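Local coordinates for UPF0255 protein frsA (Vibrio vulnificus, PDB 4I4C) that probably hydrolyses carboxylic esters to an alcohol and a carboxylate, as a serine esterase of the alpha/beta-hydrolase superfamily, at residues D215-H220 and K407-E412; Y238-D243 and S322-S327. All blocks are in the same frame, centred on the assembly; numbering follows the deposited sequence.

Contact 1: residues D215-H220 and K407-E412; sequences DHLAKH and KWLEDE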
loop_
_atom_site.group_PDB
_atom_site.type_symbol
_atom_site.label_atom_id
_atom_site.label_comp_id
_atom_site.label_asym_id
_atom_site.label_seq_id
_atom_site.Cartn_x
_atom_site.Cartn_y
_atom_site.Cartn_z
ATOM N N ASP A 215 3.313 3.191 16.656
ATOM C CA ASP A 215 2.319 2.811 17.647
ATOM C C ASP A 215 2.323 1.323 17.986
ATOM O O ASP A 215 1.617 0.900 18.904
ATOM C CB ASP A 215 0.926 3.222 17.170
ATOM C CG ASP A 215 0.743 4.739 17.127
ATOM O OD1 ASP A 215 1.522 5.464 17.780
ATOM O OD2 ASP A 215 -0.189 5.209 16.446
ATOM N N HIS A 216 3.104 0.534 17.251
ATOM C CA HIS A 216 3.089 -0.916 17.416
ATOM C C HIS A 216 4.475 -1.571 17.475
ATOM O O HIS A 216 4.875 -2.088 18.517
ATOM C CB HIS A 216 2.216 -1.569 16.341
ATOM C CG HIS A 216 0.782 -1.136 16.395
ATOM N ND1 HIS A 216 0.361 0.096 15.944
ATOM C CD2 HIS A 216 -0.323 -1.762 16.863
ATOM C CE1 HIS A 216 -0.941 0.210 16.127
ATOM N NE2 HIS A 216 -1.383 -0.906 16.681
ATOM N N LEU A 217 5.201 -1.557 16.365
ATOM C CA LEU A 217 6.492 -2.229 16.316
ATOM C C LEU A 217 7.528 -1.612 17.265
ATOM O O LEU A 217 8.323 -2.330 17.878
ATOM C CB LEU A 217 7.023 -2.247 14.887
ATOM C CG LEU A 217 6.145 -2.953 13.857
ATOM C CD1 LEU A 217 6.659 -2.680 12.449
ATOM C CD2 LEU A 217 6.111 -4.433 14.134
ATOM N N ALA A 218 7.515 -0.290 17.397
ATOM C CA ALA A 218 8.574 0.402 18.130
ATOM C C ALA A 218 8.545 0.081 19.614
ATOM O O ALA A 218 9.576 0.136 20.281
ATOM C CB ALA A 218 8.491 1.918 17.929
ATOM N N LYS A 219 7.358 -0.241 20.125
ATOM C CA LYS A 219 7.177 -0.530 21.542
ATOM C C LYS A 219 7.856 -1.840 21.924
ATOM O O LYS A 219 8.047 -2.133 23.104
ATOM C CB LYS A 219 5.687 -0.518 21.903
ATOM C CG LYS A 219 5.108 0.903 21.863
ATOM C CD LYS A 219 3.605 0.968 22.096
ATOM C CE LYS A 219 3.153 2.425 22.167
ATOM N NZ LYS A 219 1.689 2.605 21.950
ATOM N N HIS A 220 8.253 -2.603 20.912
ATOM C CA HIS A 220 8.975 -3.857 21.116
ATOM C C HIS A 220 10.389 -3.800 20.553
ATOM O O HIS A 220 11.053 -4.831 20.411
ATOM C CB HIS A 220 8.215 -5.011 20.470
ATOM C CG HIS A 220 6.881 -5.273 21.091
ATOM N ND1 HIS A 220 5.708 -4.753 20.584
ATOM C CD2 HIS A 220 6.534 -5.991 22.182
ATOM C CE1 HIS A 220 4.696 -5.144 21.335
ATOM N NE2 HIS A 220 5.168 -5.897 22.311
ATOM N N LYS A 407 1.265 -9.602 18.244
ATOM C CA LYS A 407 1.403 -10.773 19.121
ATOM C C LYS A 407 2.146 -11.914 18.431
ATOM O O LYS A 407 2.991 -12.586 19.038
ATOM C CB LYS A 407 0.041 -11.267 19.632
ATOM C CG LYS A 407 -0.392 -10.616 20.936
ATOM C CD LYS A 407 0.664 -10.794 22.032
ATOM C CE LYS A 407 0.949 -12.270 22.314
ATOM N NZ LYS A 407 1.781 -12.470 23.538
ATOM N N TRP A 408 1.819 -12.118 17.161
ATOM C CA TRP A 408 2.466 -13.133 16.343
ATOM C C TRP A 408 3.953 -12.821 16.241
ATOM O O TRP A 408 4.796 -13.704 16.401
ATOM C CB TRP A 408 1.824 -13.146 14.957
ATOM C CG TRP A 408 2.165 -14.326 14.090
ATOM C CD1 TRP A 408 3.144 -14.392 13.133
ATOM C CD2 TRP A 408 1.505 -15.598 14.075
ATOM N NE1 TRP A 408 3.133 -15.628 12.529
ATOM C CE2 TRP A 408 2.136 -16.385 13.086
ATOM C CE3 TRP A 408 0.442 -16.147 14.800
ATOM C CZ2 TRP A 408 1.737 -17.689 12.804
ATOM C CZ3 TRP A 408 0.044 -17.441 14.518
ATOM C CH2 TRP A 408 0.689 -18.197 13.529
ATOM N N LEU A 409 4.270 -11.553 15.991
ATOM C CA LEU A 409 5.661 -11.135 15.853
ATOM C C LEU A 409 6.381 -11.169 17.190
ATOM O O LEU A 409 7.545 -11.549 17.268
ATOM C CB LEU A 409 5.742 -9.752 15.218
ATOM C CG LEU A 409 5.287 -9.806 13.762
ATOM C CD1 LEU A 409 4.751 -8.462 13.308
ATOM C CD2 LEU A 409 6.431 -10.264 12.866
ATOM N N GLU A 410 5.677 -10.778 18.241
ATOM C CA GLU A 410 6.184 -10.894 19.595
ATOM C C GLU A 410 6.563 -12.344 19.887
ATOM O O GLU A 410 7.659 -12.615 20.385
ATOM C CB GLU A 410 5.105 -10.436 20.570
ATOM C CG GLU A 410 5.552 -10.238 21.996
ATOM C CD GLU A 410 4.622 -9.306 22.742
ATOM O OE1 GLU A 410 3.589 -8.908 22.157
ATOM O OE2 GLU A 410 4.926 -8.962 23.904
ATOM N N ASP A 411 5.663 -13.275 19.564
ATOM C CA ASP A 411 5.891 -14.694 19.861
ATOM C C ASP A 411 6.996 -15.336 19.025
ATOM O O ASP A 411 7.764 -16.154 19.532
ATOM C CB ASP A 411 4.599 -15.515 19.724
ATOM C CG ASP A 411 3.510 -15.074 20.701
ATOM O OD1 ASP A 411 3.819 -14.352 21.677
ATOM O OD2 ASP A 411 2.337 -15.453 20.492
ATOM N N GLU A 412 7.086 -14.968 17.754
ATOM C CA GLU A 412 7.974 -15.687 16.848
ATOM C C GLU A 412 9.296 -14.971 16.603
ATOM O O GLU A 412 10.310 -15.618 16.337
ATOM C CB GLU A 412 7.265 -16.007 15.528
ATOM C CG GLU A 412 5.997 -16.850 15.688
ATOM C CD GLU A 412 6.286 -18.279 16.141
ATOM O OE1 GLU A 412 7.460 -18.686 16.093
ATOM O OE2 GLU A 412 5.339 -18.991 16.529
#
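The imidazole of H220 meets the carboxylate of E410 obliquely, its NE2 close to both oxygens, at 3.4 Å from OE1 and 3.5 Å from OE2 of E410. Ring and carboxylate are turned 61° apart and the two side chains cross at about a right angle. E410 reaches the ring because its CG stands anti to the backbone N (chi1 -169°) and the chain then runs extended. ND1 of H220 gives a weak bond to the carbonyl O of H216, 3.5 Å away, a slight tether of the ring to the preceding turn. Deeper in the interface the contact becomes apolar: CD2 of L217 meets CD1 of L409 at 4.3 Å, both side chains buried. The pair illustrates how neighbouring elements pack beside an alpha/beta sheet: the end of helix 210-217 and the turn after it lie against helix 394-413, polar outside and aliphatic beneath. L217 and L409 both rest on V196 of strand 193-199, while I406 of helix 394-413 packs against L217 and H220, joining the end of helix 210-217 to the C-terminal helix.

Contact 2: residues Y238-D243 and S322-S327; sequences YPLTED and SRLGKS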
loop_
_atom_site.group_PDB
_atom_site.type_symbol
_atom_site.label_atom_id
_atom_site.label_comp_id
_atom_site.label_asym_id
_atom_site.label_seq_id
_atom_site.Cartn_x
_atom_site.Cartn_y
_atom_site.Cartn_z
ATOM N N TYR A 238 11.029 -1.050 -11.662
ATOM C CA TYR A 238 11.106 -2.505 -11.631
ATOM C C TYR A 238 9.796 -3.127 -12.071
ATOM O O TYR A 238 8.810 -3.081 -11.333
ATOM C CB TYR A 238 11.441 -3.002 -10.225
ATOM C CG TYR A 238 12.873 -2.764 -9.823
ATOM C CD1 TYR A 238 13.897 -3.526 -10.365
ATOM C CD2 TYR A 238 13.200 -1.785 -8.896
ATOM C CE1 TYR A 238 15.199 -3.316 -10.001
ATOM C CE2 TYR A 238 14.502 -1.576 -8.518
ATOM C CZ TYR A 238 15.497 -2.339 -9.079
ATOM O OH TYR A 238 16.801 -2.131 -8.712
ATOM N N PRO A 239 9.778 -3.720 -13.276
ATOM C CA PRO A 239 8.541 -4.293 -13.820
ATOM C C PRO A 239 7.952 -5.371 -12.915
ATOM O O PRO A 239 8.666 -6.157 -12.280
ATOM C CB PRO A 239 8.990 -4.899 -15.150
ATOM C CG PRO A 239 10.207 -4.117 -15.517
ATOM C CD PRO A 239 10.899 -3.833 -14.223
ATOM N N LEU A 240 6.629 -5.373 -12.854
ATOM C CA LEU A 240 5.878 -6.357 -12.105
ATOM C C LEU A 240 5.831 -7.647 -12.913
ATOM O O LEU A 240 5.106 -7.741 -13.901
ATOM C CB LEU A 240 4.463 -5.825 -11.885
ATOM C CG LEU A 240 3.570 -6.505 -10.860
ATOM C CD1 LEU A 240 4.153 -6.332 -9.470
ATOM C CD2 LEU A 240 2.170 -5.913 -10.956
ATOM N N THR A 241 6.619 -8.636 -12.508
ATOM C CA THR A 241 6.639 -9.915 -13.211
ATOM C C THR A 241 6.054 -10.987 -12.317
ATOM O O THR A 241 5.579 -10.692 -11.216
ATOM C CB THR A 241 8.068 -10.346 -13.596
ATOM O OG1 THR A 241 8.628 -11.145 -12.549
ATOM C CG2 THR A 241 8.954 -9.133 -13.840
ATOM N N GLU A 242 6.102 -12.235 -12.775
ATOM C CA GLU A 242 5.547 -13.335 -11.993
ATOM C C GLU A 242 6.383 -13.589 -10.738
ATOM O O GLU A 242 5.873 -14.081 -9.733
ATOM C CB GLU A 242 5.402 -14.606 -12.833
ATOM C CG GLU A 242 4.301 -15.528 -12.319
ATOM C CD GLU A 242 3.955 -16.647 -13.288
ATOM O OE1 GLU A 242 4.074 -16.442 -14.518
ATOM O OE2 GLU A 242 3.563 -17.735 -12.814
ATOM N N ASP A 243 7.667 -13.244 -10.806
ATOM C CA ASP A 243 8.542 -13.256 -9.640
ATOM C C ASP A 243 8.481 -11.885 -8.972
ATOM O O ASP A 243 9.428 -11.104 -9.043
ATOM C CB ASP A 243 9.979 -13.576 -10.057
ATOM C CG ASP A 243 10.932 -13.601 -8.886
ATOM O OD1 ASP A 243 10.476 -13.851 -7.749
ATOM O OD2 ASP A 243 12.138 -13.357 -9.104
ATOM N N SER A 322 -1.746 0.856 -15.100
ATOM C CA SER A 322 -0.561 1.647 -14.803
ATOM C C SER A 322 0.615 0.771 -14.355
ATOM O O SER A 322 1.720 0.849 -14.913
ATOM C CB SER A 322 -0.893 2.706 -13.749
ATOM O OG SER A 322 0.027 3.777 -13.773
ATOM N N ARG A 323 0.384 -0.064 -13.347
ATOM C CA ARG A 323 1.451 -0.879 -12.783
ATOM C C ARG A 323 2.005 -1.820 -13.842
ATOM O O ARG A 323 3.195 -2.129 -13.842
ATOM C CB ARG A 323 0.957 -1.691 -11.578
ATOM C CG ARG A 323 0.401 -0.858 -10.432
ATOM C CD ARG A 323 1.425 0.103 -9.838
ATOM N NE ARG A 323 0.766 0.920 -8.821
ATOM C CZ ARG A 323 0.227 2.114 -9.066
ATOM N NH1 ARG A 323 0.314 2.647 -10.279
ATOM N NH2 ARG A 323 -0.391 2.782 -8.099
ATOM N N LEU A 324 1.140 -2.266 -14.752
ATOM C CA LEU A 324 1.568 -3.175 -15.814
ATOM C C LEU A 324 2.165 -2.449 -17.014
ATOM O O LEU A 324 2.559 -3.077 -17.998
ATOM C CB LEU A 324 0.415 -4.081 -16.239
ATOM C CG LEU A 324 -0.000 -5.044 -15.136
ATOM C CD1 LEU A 324 -1.218 -5.851 -15.540
ATOM C CD2 LEU A 324 1.163 -5.959 -14.791
ATOM N N GLY A 325 2.228 -1.124 -16.921
ATOM C CA GLY A 325 2.769 -0.289 -17.978
ATOM C C GLY A 325 2.025 -0.367 -19.293
ATOM O O GLY A 325 2.617 -0.215 -20.365
ATOM N N LYS A 326 0.718 -0.596 -19.224
ATOM C CA LYS A 326 -0.077 -0.673 -20.441
ATOM C C LYS A 326 -0.333 0.723 -21.012
ATOM O O LYS A 326 -0.604 1.674 -20.277
ATOM C CB LYS A 326 -1.381 -1.441 -20.199
ATOM C CG LYS A 326 -1.153 -2.840 -19.652
ATOM C CD LYS A 326 -2.241 -3.798 -20.051
ATOM C CE LYS A 326 -1.711 -5.232 -20.071
ATOM N NZ LYS A 326 -2.742 -6.213 -20.539
ATOM N N SER A 327 -0.200 0.839 -22.326
ATOM C CA SER A 327 -0.419 2.098 -23.022
ATOM C C SER A 327 -1.906 2.284 -23.250
ATOM O O SER A 327 -2.456 3.359 -23.039
ATOM C CB SER A 327 0.309 2.094 -24.370
ATOM O OG SER A 327 1.708 1.929 -24.201
HETATM O O HOH W 1 5.292 -3.573 -14.623
#
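The carbonyl O of R323 accepts a hydrogen bond from a water 2.7 Å away, and the same water accepts from the backbone N of L240 at 2.9 Å. This single molecule bridges the backbones of the 238-243 loop and the end of helix 314-323, providing a polar link between segments whose direct contact is largely aliphatic. Beside the bridge, CD2 of L240 meets CD2 of L324 at 4.0 Å, the two leucines crossing at a slant. L240 gets there with its CG anti to the backbone N (chi1 -166°), and W341 packs against both leucines. R323 contributes its CB and backbone O to this surface, CB lying 4.4 Å from CD2 of L240. Its guanidinium leads away; the carbonyl oxygens of L202, P138 and H139 are among its hydrogen-bond partners, and OG of S322 lies at its edge, in plane. Each segment also has its own local lock. In the loop, OG1 of T241 accepts from the backbone N of D243 at 2.9 Å, forming an ST turn. After the helix, G325 takes positive phi (62°) and its N bonds to the carbonyl O of S322, also at 2.9 Å. The contact is a worked example of a helix terminated by a Schellman motif, with the carbonyl of R323 linked to the neighbouring loop through water.

Overall arrangement
Contact 1 and contact 2 lie on opposite sides of the chain's centre, with their own centres 33 Å apart and their nearest atoms about 21 Å apart, so neither touches the other. Along the chain they are nested: both segments of contact 2 fall within the long span between the two segments of contact 1. Each has a tie to a bound ligand. In contact 1, H216 packs on L402, which lines the polyether pocket, as does L212 of helix 210-217. In contact 2, the side chain of R323 is about 8 Å from the bound hexanoic acid, and L202, whose carbonyl it holds, lines that ligand's pocket. R323 is thus a second-shell residue of that pocket.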